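Local coordinates for lipoxygenase (Cyanothece sp., PDB 5EK8), which is a non-heme iron lipoxygenase that probably adds molecular oxygen to polyunsaturated fatty acids with 9R specificity, at residues E74-D79 / S84-K89; G57-S62 / K66-I71. One frame throughout, in Å; residues are numbered along the deposited sequence.

Overall arrangement
Both contacts belong to the N-terminal beta-sandwich, consistent with the PLAT domain of lipoxygenases, away from the iron and sodium sites, and follow one another along the chain with centres about 20 Å apart. Contact 1 is a true antiparallel strand pair, 74-79 with 84-89, at the outer edge of a four-stranded sheet. Contact 2 sets strand 53-61, from a second sheet, against the loop 66-71 that leads to strand 72-79, through a single backbone bridge. Both are partly buried. Contact 1, farther from the chain's centre, combines a beta bulge and an aromatic pair with clustered carboxylates; contact 2, nearer the helical part, rests on an aliphatic-aromatic contact and ties its charged edge to helix 482-495.

Contact 1: residues E74-D79 / S84-K89; sequences EVWDRD and SDYLGK
Trp76 lies across Tyr86 in an antiparallel beta hairpin whose strands, 74-79 and 84-89, carry a classic beta bulge at the edge of a four-stranded sheet of the beta-sandwich. Leu87 and Gly88 together face Val75, shifting the register by one residue. Val75 O grips both amides: Leu87 N at 2.9 Å, nearly along the C=O axis, and Gly88 N in the carbonyl plane at 3.3 Å. Val75 N returns a bond to Gly88 O, and beyond the bulge Asp77 and Asp85 form a regular hydrogen-bonded pair in which Asp77 N reaches Asp85 O at 2.8 Å.

Trp76 and Tyr86 form a non-hydrogen-bonded pair on one face of the sheet. The indole, its CG beside the backbone N (chi1 -71°), swings over the partner strand so that Tyr86 CB sits over the face of its six-membered ring, 3.8 Å from the centroid and nearly on the ring normal, a CH-pi contact. The phenol turns its edge to the same indole in a T-shaped stack, planes 68° apart. Trp76 NE1 donates in its ring plane to Glu74 OE1 at 2.9 Å, which gives the indole nitrogen a partner and helps hold the ring's rotation.

On the other face Val75 CG1 meets Leu87 CB at 3.7 Å. The side chains of Asp77 and Asp85 run side by side with OD1 of Asp77 4.1 Å from OD2 of Asp85, a like-charge approach probably eased because Asp77 OD2 has a salt bridge to Lys110 and a hydrogen bond from Asp114 N.

Strand 115-126 flanks 72-79 on the side away from the hairpin partner, and its Arg118 makes a cation-pi contact with Trp76. Gln42 lies against both aromatic residues, while Ile100 and Tyr102 of strand 97-102, in the mixed sheet, pack on Val75.

Contact 2: residues G57-S62 / K66-I71; sequences GQLLFS and KPLHNI
Leu68 sets its CD1 over one face of the Phe61 ring, 3.6 Å from the centroid, in a CH-pi contact at the apolar centre. The leucine gets there with CG anti to its own amide nitrogen (chi1 -166°), its side chain crossing that of Phe61 at about a right angle. Leu59 CB backs the same leucine at Leu68 CB, 4.1 Å away, and Leu60 CD2 lies 3.6 Å from Pro67 CA. With an alanine in place of Phe61 the ring under Leu68 CD1 is gone, and the leucine would probably be free to turn over a gap.

Around this centre the backbones join in a single bridge, Leu60 with Pro67. Phe61 N donates to Lys66 O at 2.8 Å, and Leu68 N to Leu59 O at 2.9 Å, the latter from above the carbonyl plane. Pro67 O sits at the edge of the Phe61 ring, 3.3 Å from CE2, and takes a weak bond from His69 ND1.

At the polar edge Lys66 NZ forms salt bridges with Glu490 and Glu494 of helix 482-495. Within the sandwich, strand 53-61 lies between 97-102 and 152-160; Leu68 reaches Val160, while His69 also meets the helix, so the loop lies between sheet and helix.

Contact 1: residues E74-D79 / S84-K89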
ATOM      1  N   GLU A  74     -20.889  23.754  -6.570  1.00 65.98           N
ATOM      2  CA  GLU A  74     -21.423  24.409  -7.756  1.00 67.39           C
ATOM      3  C   GLU A  74     -22.947  24.313  -7.784  1.00 68.85           C
ATOM      4  O   GLU A  74     -23.521  23.241  -7.583  1.00 65.97           O
ATOM      5  CB  GLU A  74     -20.820  23.802  -9.026  1.00 65.06           C
ATOM      6  CG  GLU A  74     -19.308  24.003  -9.163  1.00 69.18           C
ATOM      7  CD  GLU A  74     -18.727  23.385 -10.434  1.00 71.25           C
ATOM      8  OE1 GLU A  74     -19.433  22.601 -11.105  1.00 69.81           O
ATOM      9  OE2 GLU A  74     -17.557  23.685 -10.764  1.00 73.59           O
ATOM     10  N   VAL A  75     -23.602  25.441  -8.014  1.00 69.35           N
ATOM     11  CA  VAL A  75     -25.050  25.447  -8.160  1.00 71.09           C
ATOM     12  C   VAL A  75     -25.423  25.295  -9.629  1.00 76.00           C
ATOM     13  O   VAL A  75     -25.012  26.086 -10.474  1.00 76.29           O
ATOM     14  CB  VAL A  75     -25.676  26.730  -7.590  1.00 68.01           C
ATOM     15  CG1 VAL A  75     -27.098  26.900  -8.100  1.00 70.49           C
ATOM     16  CG2 VAL A  75     -25.649  26.694  -6.076  1.00 58.60           C
ATOM     17  N   TRP A  76     -26.197  24.259  -9.921  1.00 78.47           N
ATOM     18  CA  TRP A  76     -26.621  23.961 -11.279  1.00 76.25           C
ATOM     19  C   TRP A  76     -28.132  23.863 -11.366  1.00 78.70           C
ATOM     20  O   TRP A  76     -28.798  23.535 -10.390  1.00 80.22           O
ATOM     21  CB  TRP A  76     -26.004  22.644 -11.760  1.00 74.90           C
ATOM     22  CG  TRP A  76     -24.535  22.703 -12.021  1.00 75.39           C
ATOM     23  CD1 TRP A  76     -23.546  22.766 -11.092  1.00 76.77           C
ATOM     24  CD2 TRP A  76     -23.884  22.684 -13.301  1.00 75.53           C
ATOM     25  NE1 TRP A  76     -22.314  22.794 -11.706  1.00 79.18           N
ATOM     26  CE2 TRP A  76     -22.496  22.746 -13.062  1.00 76.35           C
ATOM     27  CE3 TRP A  76     -24.341  22.625 -14.621  1.00 74.39           C
ATOM     28  CZ2 TRP A  76     -21.558  22.752 -14.098  1.00 74.39           C
ATOM     29  CZ3 TRP A  76     -23.408  22.625 -15.649  1.00 70.32           C
ATOM     30  CH2 TRP A  76     -22.034  22.698 -15.381  1.00 71.43           C
ATOM     31  N   ASP A  77     -28.672  24.140 -12.541  1.00 84.97           N
ATOM     32  CA  ASP A  77     -30.049  23.797 -12.821  1.00 92.01           C
ATOM     33  C   ASP A  77     -30.102  22.431 -13.476  1.00 98.08           C
ATOM     34  O   ASP A  77     -29.533  22.225 -14.559  1.00100.30           O
ATOM     35  CB  ASP A  77     -30.709  24.827 -13.726  1.00 94.64           C
ATOM     36  CG  ASP A  77     -32.128  24.452 -14.073  1.00 97.09           C
ATOM     37  OD1 ASP A  77     -32.333  23.689 -15.041  1.00100.53           O
ATOM     38  OD2 ASP A  77     -33.046  24.909 -13.368  1.00 96.79           O
ATOM     39  N   ARG A  78     -30.780  21.502 -12.808  1.00103.17           N
ATOM     40  CA  ARG A  78     -31.068  20.195 -13.371  1.00109.27           C
ATOM     41  C   ARG A  78     -32.406  20.253 -14.093  1.00119.51           C
ATOM     42  O   ARG A  78     -33.427  20.620 -13.507  1.00124.13           O
ATOM     43  CB  ARG A  78     -31.096  19.123 -12.278  1.00104.67           C
ATOM     44  CG  ARG A  78     -32.034  19.457 -11.132  1.00101.67           C
ATOM     45  CD  ARG A  78     -32.471  18.236 -10.363  1.00 99.38           C
ATOM     46  NE  ARG A  78     -33.609  18.535  -9.496  1.00100.89           N
ATOM     47  CZ  ARG A  78     -34.877  18.328  -9.835  1.00101.81           C
ATOM     48  NH1 ARG A  78     -35.172  17.814 -11.021  1.00101.70           N
ATOM     49  NH2 ARG A  78     -35.851  18.630  -8.987  1.00102.31           N
ATOM     50  N   ASP A  79     -32.398  19.916 -15.375  1.00126.62           N
ATOM     51  CA  ASP A  79     -33.633  19.863 -16.141  1.00133.58           C
ATOM     52  C   ASP A  79     -33.785  18.475 -16.746  1.00136.23           C
ATOM     53  O   ASP A  79     -32.804  17.857 -17.170  1.00136.27           O
ATOM     54  CB  ASP A  79     -33.659  20.953 -17.223  1.00139.74           C
ATOM     55  CG  ASP A  79     -32.278  21.272 -17.765  1.00143.14           C
ATOM     56  OD1 ASP A  79     -31.387  20.403 -17.656  1.00144.45           O
ATOM     57  OD2 ASP A  79     -32.083  22.386 -18.302  1.00143.93           O
ATOM     58  N   SER A  84     -27.900  20.184 -18.189  1.00106.09           N
ATOM     59  CA  SER A  84     -27.898  21.035 -17.005  1.00100.33           C
ATOM     60  C   SER A  84     -27.229  22.375 -17.288  1.00 92.98           C
ATOM     61  O   SER A  84     -26.410  22.485 -18.203  1.00 88.19           O
ATOM     62  CB  SER A  84     -27.189  20.333 -15.845  1.00 98.92           C
ATOM     63  OG  SER A  84     -27.879  19.154 -15.470  1.00 99.37           O
ATOM     64  N   ASP A  85     -27.573  23.393 -16.502  1.00 88.26           N
ATOM     65  CA  ASP A  85     -26.985  24.718 -16.714  1.00 81.75           C
ATOM     66  C   ASP A  85     -26.237  25.223 -15.482  1.00 72.95           C
ATOM     67  O   ASP A  85     -26.712  25.082 -14.367  1.00 73.40           O
ATOM     68  CB  ASP A  85     -28.065  25.727 -17.111  1.00 86.60           C
ATOM     69  CG  ASP A  85     -28.858  25.288 -18.331  1.00 89.70           C
ATOM     70  OD1 ASP A  85     -28.248  25.138 -19.413  1.00 92.61           O
ATOM     71  OD2 ASP A  85     -30.091  25.104 -18.206  1.00 88.81           O
ATOM     72  N   TYR A  86     -25.065  25.816 -15.681  1.00 66.65           N
ATOM     73  CA  TYR A  86     -24.291  26.336 -14.557  1.00 60.91           C
ATOM     74  C   TYR A  86     -24.829  27.683 -14.082  1.00 66.31           C
ATOM     75  O   TYR A  86     -25.101  28.580 -14.886  1.00 69.69           O
ATOM     76  CB  TYR A  86     -22.816  26.460 -14.937  1.00 57.39           C
ATOM     77  CG  TYR A  86     -21.996  27.281 -13.968  1.00 60.94           C
ATOM     78  CD1 TYR A  86     -21.602  26.758 -12.737  1.00 60.31           C
ATOM     79  CD2 TYR A  86     -21.607  28.579 -14.285  1.00 59.98           C
ATOM     80  CE1 TYR A  86     -20.844  27.509 -11.852  1.00 55.81           C
ATOM     81  CE2 TYR A  86     -20.855  29.334 -13.411  1.00 59.02           C
ATOM     82  CZ  TYR A  86     -20.476  28.798 -12.198  1.00 61.90           C
ATOM     83  OH  TYR A  86     -19.722  29.561 -11.336  1.00 64.73           O
ATOM     84  N   LEU A  87     -24.974  27.819 -12.766  1.00 67.51           N
ATOM     85  CA  LEU A  87     -25.593  29.006 -12.179  1.00 70.14           C
ATOM     86  C   LEU A  87     -24.654  29.787 -11.257  1.00 73.60           C
ATOM     87  O   LEU A  87     -24.758  31.011 -11.164  1.00 73.18           O
ATOM     88  CB  LEU A  87     -26.863  28.615 -11.414  1.00 64.17           C
ATOM     89  CG  LEU A  87     -27.925  27.876 -12.233  1.00 62.68           C
ATOM     90  CD1 LEU A  87     -29.187  27.672 -11.419  1.00 60.21           C
ATOM     91  CD2 LEU A  87     -28.232  28.610 -13.544  1.00 61.62           C
ATOM     92  N   GLY A  88     -23.746  29.087 -10.577  1.00 74.38           N
ATOM     93  CA  GLY A  88     -22.823  29.744  -9.665  1.00 58.39           C
ATOM     94  C   GLY A  88     -21.872  28.831  -8.912  1.00 63.37           C
ATOM     95  O   GLY A  88     -22.124  27.636  -8.764  1.00 66.09           O
ATOM     96  N   LYS A  89     -20.775  29.407  -8.426  1.00 64.06           N
ATOM     97  CA  LYS A  89     -19.741  28.654  -7.717  1.00 66.12           C
ATOM     98  C   LYS A  89     -19.634  29.064  -6.252  1.00 67.54           C
ATOM     99  O   LYS A  89     -20.335  29.966  -5.800  1.00 71.25           O
ATOM    100  CB  LYS A  89     -18.387  28.849  -8.395  1.00 68.03           C
ATOM    101  CG  LYS A  89     -17.962  27.723  -9.312  1.00 70.89           C
ATOM    102  CD  LYS A  89     -16.763  28.154 -10.139  1.00 74.64           C
ATOM    103  CE  LYS A  89     -15.719  28.840  -9.271  1.00 74.13           C
ATOM    104  NZ  LYS A  89     -14.676  29.510 -10.087  1.00 74.00           N
TER

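Contact 2: residues G57-S62 / K66-I71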
ATOM      1  N   GLY A  57     -26.538  26.698   3.064  1.00 63.62           N
ATOM      2  CA  GLY A  57     -26.675  25.424   3.749  1.00 56.30           C
ATOM      3  C   GLY A  57     -25.431  24.975   4.481  1.00 55.35           C
ATOM      4  O   GLY A  57     -24.482  25.736   4.628  1.00 55.62           O
ATOM      5  N   GLN A  58     -25.442  23.734   4.952  1.00 54.33           N
ATOM      6  CA  GLN A  58     -24.286  23.165   5.627  1.00 53.38           C
ATOM      7  C   GLN A  58     -24.100  21.706   5.241  1.00 67.53           C
ATOM      8  O   GLN A  58     -25.056  20.933   5.224  1.00 51.74           O
ATOM      9  CB  GLN A  58     -24.424  23.289   7.144  1.00 61.10           C
ATOM     10  CG  GLN A  58     -23.252  22.702   7.912  1.00 61.21           C
ATOM     11  CD  GLN A  58     -23.417  22.828   9.412  1.00 64.17           C
ATOM     12  OE1 GLN A  58     -24.525  22.732   9.937  1.00 65.23           O
ATOM     13  NE2 GLN A  58     -22.310  23.049  10.110  1.00 64.22           N
ATOM     14  N   LEU A  59     -22.862  21.337   4.931  1.00 64.83           N
ATOM     15  CA  LEU A  59     -22.546  19.971   4.535  1.00 60.08           C
ATOM     16  C   LEU A  59     -21.727  19.245   5.595  1.00 58.93           C
ATOM     17  O   LEU A  59     -20.768  19.792   6.134  1.00 60.57           O
ATOM     18  CB  LEU A  59     -21.792  19.962   3.208  1.00 61.87           C
ATOM     19  CG  LEU A  59     -22.521  20.579   2.014  1.00 66.99           C
ATOM     20  CD1 LEU A  59     -21.756  20.302   0.725  1.00 64.70           C
ATOM     21  CD2 LEU A  59     -23.953  20.063   1.927  1.00 68.78           C
ATOM     22  N   LEU A  60     -22.114  18.007   5.880  1.00 56.34           N
ATOM     23  CA  LEU A  60     -21.404  17.177   6.846  1.00 55.40           C
ATOM     24  C   LEU A  60     -20.995  15.841   6.223  1.00 52.96           C
ATOM     25  O   LEU A  60     -21.654  15.356   5.305  1.00 50.50           O
ATOM     26  CB  LEU A  60     -22.277  16.931   8.079  1.00 53.80           C
ATOM     27  CG  LEU A  60     -22.896  18.149   8.771  1.00 53.93           C
ATOM     28  CD1 LEU A  60     -23.816  17.709   9.890  1.00 50.34           C
ATOM     29  CD2 LEU A  60     -21.826  19.082   9.309  1.00 53.44           C
ATOM     30  N   PHE A  61     -19.903  15.254   6.712  1.00 53.74           N
ATOM     31  CA  PHE A  61     -19.567  13.876   6.358  1.00 52.08           C
ATOM     32  C   PHE A  61     -20.716  12.966   6.774  1.00 56.03           C
ATOM     33  O   PHE A  61     -21.311  13.163   7.836  1.00 59.06           O
ATOM     34  CB  PHE A  61     -18.280  13.415   7.045  1.00 51.10           C
ATOM     35  CG  PHE A  61     -17.029  14.037   6.499  1.00 49.19           C
ATOM     36  CD1 PHE A  61     -16.288  13.388   5.529  1.00 42.46           C
ATOM     37  CD2 PHE A  61     -16.578  15.256   6.977  1.00 49.11           C
ATOM     38  CE1 PHE A  61     -15.131  13.947   5.034  1.00 42.34           C
ATOM     39  CE2 PHE A  61     -15.418  15.819   6.485  1.00 47.00           C
ATOM     40  CZ  PHE A  61     -14.692  15.161   5.514  1.00 45.01           C
ATOM     41  N   SER A  62     -21.023  11.967   5.956  1.00 55.10           N
ATOM     42  CA  SER A  62     -22.110  11.047   6.278  1.00 57.56           C
ATOM     43  C   SER A  62     -21.772  10.121   7.455  1.00 55.43           C
ATOM     44  O   SER A  62     -22.671   9.687   8.176  1.00 56.47           O
ATOM     45  CB  SER A  62     -22.483  10.209   5.053  1.00 57.99           C
ATOM     46  OG  SER A  62     -21.390   9.411   4.638  1.00 60.71           O
ATOM     47  N   LYS A  66     -19.055  15.225  10.975  1.00 59.89           N
ATOM     48  CA  LYS A  66     -18.204  16.403  11.079  1.00 55.97           C
ATOM     49  C   LYS A  66     -18.414  17.260   9.841  1.00 55.24           C
ATOM     50  O   LYS A  66     -18.864  16.758   8.814  1.00 54.16           O
ATOM     51  CB  LYS A  66     -16.730  16.011  11.218  1.00 53.25           C
ATOM     52  CG  LYS A  66     -16.365  15.388  12.554  1.00 49.84           C
ATOM     53  CD  LYS A  66     -14.861  15.312  12.714  1.00 48.94           C
ATOM     54  CE  LYS A  66     -14.479  14.694  14.042  1.00 52.27           C
ATOM     55  NZ  LYS A  66     -13.003  14.669  14.226  1.00 56.13           N
ATOM     56  N   PRO A  67     -18.099  18.559   9.932  1.00 55.36           N
ATOM     57  CA  PRO A  67     -18.267  19.437   8.770  1.00 53.76           C
ATOM     58  C   PRO A  67     -17.386  19.046   7.593  1.00 54.50           C
ATOM     59  O   PRO A  67     -16.211  18.728   7.783  1.00 55.56           O
ATOM     60  CB  PRO A  67     -17.868  20.816   9.309  1.00 53.93           C
ATOM     61  CG  PRO A  67     -17.084  20.547  10.547  1.00 54.51           C
ATOM     62  CD  PRO A  67     -17.680  19.307  11.129  1.00 54.46           C
ATOM     63  N   LEU A  68     -17.964  19.059   6.395  1.00 58.06           N
ATOM     64  CA  LEU A  68     -17.204  18.905   5.157  1.00 56.56           C
ATOM     65  C   LEU A  68     -16.636  20.265   4.773  1.00 54.27           C
ATOM     66  O   LEU A  68     -17.308  21.078   4.140  1.00 55.46           O
ATOM     67  CB  LEU A  68     -18.083  18.346   4.038  1.00 58.03           C
ATOM     68  CG  LEU A  68     -17.388  17.817   2.786  1.00 59.71           C
ATOM     69  CD1 LEU A  68     -16.559  16.599   3.117  1.00 57.21           C
ATOM     70  CD2 LEU A  68     -18.408  17.485   1.706  1.00 62.80           C
ATOM     71  N   HIS A  69     -15.392  20.500   5.167  1.00 51.34           N
ATOM     72  CA  HIS A  69     -14.809  21.834   5.155  1.00 53.41           C
ATOM     73  C   HIS A  69     -14.063  22.192   3.876  1.00 58.24           C
ATOM     74  O   HIS A  69     -13.400  21.347   3.273  1.00 59.46           O
ATOM     75  CB  HIS A  69     -13.855  21.971   6.335  1.00 51.05           C
ATOM     76  CG  HIS A  69     -12.792  20.922   6.361  1.00 49.19           C
ATOM     77  ND1 HIS A  69     -12.981  19.684   6.941  1.00 49.08           N
ATOM     78  CD2 HIS A  69     -11.532  20.915   5.870  1.00 53.62           C
ATOM     79  CE1 HIS A  69     -11.882  18.968   6.812  1.00 54.23           C
ATOM     80  NE2 HIS A  69     -10.985  19.691   6.161  1.00 55.40           N
ATOM     81  N   ASN A  70     -14.175  23.460   3.483  1.00 61.97           N
ATOM     82  CA  ASN A  70     -13.383  24.038   2.400  1.00 62.79           C
ATOM     83  C   ASN A  70     -13.462  23.242   1.103  1.00 65.21           C
ATOM     84  O   ASN A  70     -12.464  23.085   0.399  1.00 66.76           O
ATOM     85  CB  ASN A  70     -11.916  24.172   2.827  1.00 62.46           C
ATOM     86  CG  ASN A  70     -11.755  24.845   4.179  1.00 64.18           C
ATOM     87  OD1 ASN A  70     -12.679  25.480   4.689  1.00 62.89           O
ATOM     88  ND2 ASN A  70     -10.572  24.711   4.765  1.00 64.72           N
ATOM     89  N   ILE A  71     -14.647  22.730   0.793  1.00 64.46           N
ATOM     90  CA  ILE A  71     -14.830  21.969  -0.431  1.00 63.97           C
ATOM     91  C   ILE A  71     -15.678  22.780  -1.403  1.00 69.33           C
ATOM     92  O   ILE A  71     -16.578  23.519  -0.993  1.00 72.48           O
ATOM     93  CB  ILE A  71     -15.469  20.589  -0.150  1.00 59.88           C
ATOM     94  CG1 ILE A  71     -15.174  19.620  -1.296  1.00 54.03           C
ATOM     95  CG2 ILE A  71     -16.967  20.710   0.130  1.00 59.40           C
ATOM     96  CD1 ILE A  71     -15.272  18.173  -0.891  1.00 48.77           C
TER